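PDB 2PW6: uncharacterized protein ygiD from Escherichia coli, which opens the aromatic ring of DOPA between carbons 4 and 5 in vitro as a zinc-binding extradiol dioxygenase, its physiological substrate being unknown. Local coordinates for residues 196-199 with 200-204; 212-215 with 216-219. All blocks are in the same frame, centred on the assembly; numbering follows the deposited sequence.

Contact 1: residues 196-199 with 200-204; sequences SFNE and YVKAN
The last turns of helix 192-202 carry this contact, where F197 meets Y200 and V201 on one side and E199 meets K202 on another. Four successive i to i+4 bonds hold the backbone: the amides of Y200, V201, K202 and A203 give to the carbonyls of S196, F197, N198 and E199, the final one from A203 N to E199 O at 2.9 Å. F197 swings CG away from its own backbone N (chi1 -176°), which carries the ring along the helix toward the next turn. There its CE2 rests 3.6 Å from V201 CG2, while CE1, across the ring from it, stands 4.1 Å from Y200 CD2; both approaches are oblique. H222, from a later loop, meets both aromatics, edge-to-face with F197 and with its plane at about 30° to that of Y200. This helix belongs to the LigB-type catalytic domain, and the F197 side chain lies about 9 Å from that of H177, a zinc-binding residue, so the packing lies near the metal centre, though F197 itself is not among the zinc ligands. K202 runs alongside E199, both side chains heading the same way, but their salt bridge is long, OE2 of E199 to NZ of K202 being 3.7 Å; the stronger partner of the lysine is the carboxylate of E256. CD of K202 also passes 3.8 Å from ND2 of N198, whose OD1 is hydrogen-bonded to S264. After K202 the helix gives way to a turn in which the N204 side chain reaches back: its ND2 donates to Y200 O at 2.7 Å, almost perfectly straight (178°). The bond uses a carbonyl lone pair and lies in the amide plane of N204, which fixes how that amide is turned.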
loop_
_atom_site.group_PDB
_atom_site.type_symbol
_atom_site.label_atom_id
_atom_site.label_comp_id
_atom_site.label_asym_id
_atom_site.label_seq_id
_atom_site.Cartn_x
_atom_site.Cartn_y
_atom_site.Cartn_z
ATOM N N SER A 196 22.448 6.842 15.104
ATOM C CA SER A 196 22.259 7.220 16.511
ATOM C C SER A 196 20.988 6.561 17.138
ATOM O O SER A 196 21.098 5.795 18.101
ATOM C CB SER A 196 22.221 8.748 16.675
ATOM O OG SER A 196 22.300 9.113 18.043
ATOM N N PHE A 197 19.796 6.848 16.594
ATOM C CA PHE A 197 18.555 6.311 17.206
ATOM C C PHE A 197 18.531 4.794 17.180
ATOM O O PHE A 197 18.181 4.161 18.172
ATOM C CB PHE A 197 17.277 6.877 16.594
ATOM C CG PHE A 197 16.006 6.390 17.285
ATOM C CD1 PHE A 197 15.552 7.008 18.450
ATOM C CD2 PHE A 197 15.274 5.303 16.763
ATOM C CE1 PHE A 197 14.373 6.548 19.096
ATOM C CE2 PHE A 197 14.108 4.849 17.390
ATOM C CZ PHE A 197 13.657 5.468 18.562
ATOM N N ASN A 198 18.955 4.219 16.062
ATOM C CA ASN A 198 19.014 2.772 15.901
ATOM C C ASN A 198 19.855 2.071 16.966
ATOM O O ASN A 198 19.454 1.029 17.511
ATOM C CB ASN A 198 19.533 2.436 14.510
ATOM C CG ASN A 198 19.111 1.058 14.046
ATOM O OD1 ASN A 198 17.925 0.817 13.744
ATOM N ND2 ASN A 198 20.074 0.149 13.957
ATOM N N GLU A 199 21.016 2.659 17.276
ATOM C CA GLU A 199 21.931 2.098 18.271
ATOM C C GLU A 199 21.371 2.170 19.687
ATOM O O GLU A 199 21.600 1.280 20.479
ATOM C CB GLU A 199 23.327 2.772 18.169
ATOM C CG GLU A 199 24.060 2.470 16.834
ATOM C CD GLU A 199 24.343 0.989 16.622
ATOM O OE1 GLU A 199 24.629 0.272 17.602
ATOM O OE2 GLU A 199 24.282 0.524 15.468
ATOM N N TYR A 200 20.656 3.242 19.996
ATOM C CA TYR A 200 19.873 3.371 21.222
ATOM C C TYR A 200 18.780 2.295 21.324
ATOM O O TYR A 200 18.439 1.862 22.430
ATOM C CB TYR A 200 19.236 4.756 21.261
ATOM C CG TYR A 200 18.231 5.011 22.366
ATOM C CD1 TYR A 200 18.640 5.140 23.703
ATOM C CD2 TYR A 200 16.868 5.162 22.075
ATOM C CE1 TYR A 200 17.722 5.402 24.721
ATOM C CE2 TYR A 200 15.934 5.427 23.095
ATOM C CZ TYR A 200 16.368 5.545 24.413
ATOM O OH TYR A 200 15.455 5.819 25.429
ATOM N N VAL A 201 18.227 1.890 20.174
ATOM C CA VAL A 201 17.293 0.755 20.124
ATOM C C VAL A 201 18.017 -0.546 20.511
ATOM O O VAL A 201 17.708 -1.139 21.545
ATOM C CB VAL A 201 16.496 0.652 18.760
ATOM C CG1 VAL A 201 15.828 -0.717 18.604
ATOM C CG2 VAL A 201 15.445 1.735 18.684
ATOM N N LYS A 202 19.003 -0.940 19.708
ATOM C CA LYS A 202 19.807 -2.131 19.946
ATOM C C LYS A 202 20.440 -2.249 21.337
ATOM O O LYS A 202 20.575 -3.364 21.862
ATOM C CB LYS A 202 20.918 -2.210 18.905
ATOM C CG LYS A 202 20.435 -2.361 17.481
ATOM C CD LYS A 202 21.577 -2.227 16.509
ATOM C CE LYS A 202 22.729 -3.159 16.841
ATOM N NZ LYS A 202 23.731 -3.074 15.752
ATOM N N ALA A 203 20.853 -1.120 21.924
ATOM C CA ALA A 203 21.534 -1.131 23.234
ATOM C C ALA A 203 20.549 -1.328 24.384
ATOM O O ALA A 203 20.954 -1.412 25.555
ATOM C CB ALA A 203 22.328 0.164 23.451
ATOM N N ASN A 204 19.256 -1.390 24.065
ATOM C CA ASN A 204 18.249 -1.415 25.115
ATOM C C ASN A 204 17.221 -2.507 24.982
ATOM O O ASN A 204 16.238 -2.515 25.701
ATOM C CB ASN A 204 17.583 -0.059 25.215
ATOM C CG ASN A 204 18.466 0.951 25.870
ATOM O OD1 ASN A 204 18.693 0.896 27.079
ATOM N ND2 ASN A 204 18.986 1.890 25.075
#

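Contact 2: residues 212-215 with 216-219; sequences EQHP and LVNY
H214 O takes two backbone amides from the following turn, a straight bond from N218 N at 2.8 Å and a weak one from V217 N at 3.0 Å, curling residues 214-218 into a single turn outside any regular helix. The H214 side chain grips the same turn: ND1 accepts the amide of L216 at 3.0 Å, with that nitrogen near the ring plane. CG of H214 stands anti to its N (chi1 -160°), which brings the ring edge with ND1 up to the amide of L216, and CE1 rests 3.5 Å from CB of L216. On the other flank, H214 CB touches V217 CG2 at 3.6 Å, the two side chains crossing at about a right angle. W207 and F153, the latter from helix 149-159, also meet the imidazole. N218 turns its amide back along the chain, and ND2 donates to E212 O at 2.8 Å with an angle of 169°; the donor lies above the carbonyl plane, although the oxygen is within the amide plane of N218. An alanine at H214 would remove the imidazole acceptor and would probably leave L216 N without its mate, opening a gap beside L216, W207 and F153. Because ND1 receives an N-H here, the imidazole proton is probably carried on NE2, consistent with a neutral ring that serves as acceptor for the backbone.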
loop_
_atom_site.group_PDB
_atom_site.type_symbol
_atom_site.label_atom_id
_atom_site.label_comp_id
_atom_site.label_asym_id
_atom_site.label_seq_id
_atom_site.Cartn_x
_atom_site.Cartn_y
_atom_site.Cartn_z
ATOM N N GLU A 212 7.249 1.655 32.617
ATOM C CA GLU A 212 7.231 3.112 32.569
ATOM C C GLU A 212 8.611 3.754 32.437
ATOM O O GLU A 212 8.730 4.874 31.940
ATOM C CB GLU A 212 6.544 3.658 33.828
ATOM C CG GLU A 212 5.067 3.298 33.957
ATOM C CD GLU A 212 4.190 3.908 32.855
ATOM O OE1 GLU A 212 4.274 3.441 31.694
ATOM O OE2 GLU A 212 3.402 4.842 33.163
ATOM N N GLN A 213 9.636 3.047 32.894
ATOM C CA GLN A 213 11.009 3.523 32.809
ATOM C C GLN A 213 11.826 2.823 31.705
ATOM O O GLN A 213 13.048 3.013 31.629
ATOM C CB GLN A 213 11.740 3.392 34.170
ATOM C CG GLN A 213 10.884 3.505 35.448
ATOM C CD GLN A 213 10.335 4.916 35.725
ATOM O OE1 GLN A 213 10.695 5.893 35.059
ATOM N NE2 GLN A 213 9.449 5.017 36.728
ATOM N N HIS A 214 11.181 2.034 30.844
ATOM C CA HIS A 214 11.902 1.357 29.736
ATOM C C HIS A 214 12.297 2.382 28.667
ATOM O O HIS A 214 11.437 3.101 28.160
ATOM C CB HIS A 214 11.043 0.240 29.119
ATOM C CG HIS A 214 11.812 -0.794 28.347
ATOM N ND1 HIS A 214 12.679 -0.481 27.320
ATOM C CD2 HIS A 214 11.812 -2.147 28.432
ATOM C CE1 HIS A 214 13.195 -1.590 26.819
ATOM N NE2 HIS A 214 12.687 -2.618 27.478
ATOM N N PRO A 215 13.611 2.467 28.342
ATOM C CA PRO A 215 14.144 3.336 27.282
ATOM C C PRO A 215 13.437 3.165 25.938
ATOM O O PRO A 215 13.174 4.149 25.252
ATOM C CB PRO A 215 15.603 2.868 27.157
ATOM C CG PRO A 215 15.949 2.427 28.504
ATOM C CD PRO A 215 14.706 1.730 29.004
ATOM N N LEU A 216 13.109 1.927 25.587
ATOM C CA LEU A 216 12.433 1.654 24.324
ATOM C C LEU A 216 10.945 1.959 24.379
ATOM O O LEU A 216 10.299 2.137 23.349
ATOM C CB LEU A 216 12.707 0.232 23.867
ATOM C CG LEU A 216 14.182 -0.064 23.593
ATOM C CD1 LEU A 216 14.323 -1.364 22.804
ATOM C CD2 LEU A 216 14.865 1.071 22.830
ATOM N N VAL A 217 10.410 2.052 25.590
ATOM C CA VAL A 217 9.037 2.495 25.783
ATOM C C VAL A 217 9.000 4.015 25.745
ATOM O O VAL A 217 8.088 4.599 25.184
ATOM C CB VAL A 217 8.441 1.953 27.114
ATOM C CG1 VAL A 217 7.215 2.761 27.558
ATOM C CG2 VAL A 217 8.117 0.477 26.968
ATOM N N ASN A 218 10.001 4.638 26.370
ATOM C CA ASN A 218 10.164 6.100 26.381
ATOM C C ASN A 218 11.040 6.566 25.211
ATOM O O ASN A 218 11.875 7.460 25.380
ATOM C CB ASN A 218 10.808 6.564 27.707
ATOM C CG ASN A 218 9.931 6.290 28.923
ATOM O OD1 ASN A 218 8.817 6.802 29.043
ATOM N ND2 ASN A 218 10.448 5.496 29.841
ATOM N N TYR A 219 10.855 5.960 24.039
ATOM C CA TYR A 219 11.764 6.154 22.904
ATOM C C TYR A 219 11.814 7.621 22.424
ATOM O O TYR A 219 12.837 8.080 21.956
ATOM C CB TYR A 219 11.452 5.183 21.748
ATOM C CG TYR A 219 10.181 5.528 21.013
ATOM C CD1 TYR A 219 10.212 6.154 19.763
ATOM C CD2 TYR A 219 8.938 5.251 21.573
ATOM C CE1 TYR A 219 9.025 6.482 19.087
ATOM C CE2 TYR A 219 7.762 5.575 20.914
ATOM C CZ TYR A 219 7.801 6.183 19.672
ATOM O OH TYR A 219 6.595 6.505 19.035
#

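Overall arrangement
Contact 1 comes first along the chain and contact 2 follows a few residues later, their centres about 12 Å apart. Contact 1 ends helix 192-202; contact 2 belongs to the loop between that helix and helix 225-228, which folds back against it. Y200 OH lies 2.8 Å from P215 O, a probable though weak hydrogen bond, N204 packs on H214 and P215, and CE1 of F197 approaches Y219 O at 3.6 Å. Both contacts belong to the LigB-type catalytic domain. F197 and Y219 each come about 9 to 10 Å from the zinc-binding H177 and H234, side chain to side chain, placing both contacts close to the metal site without supplying any of its ligands.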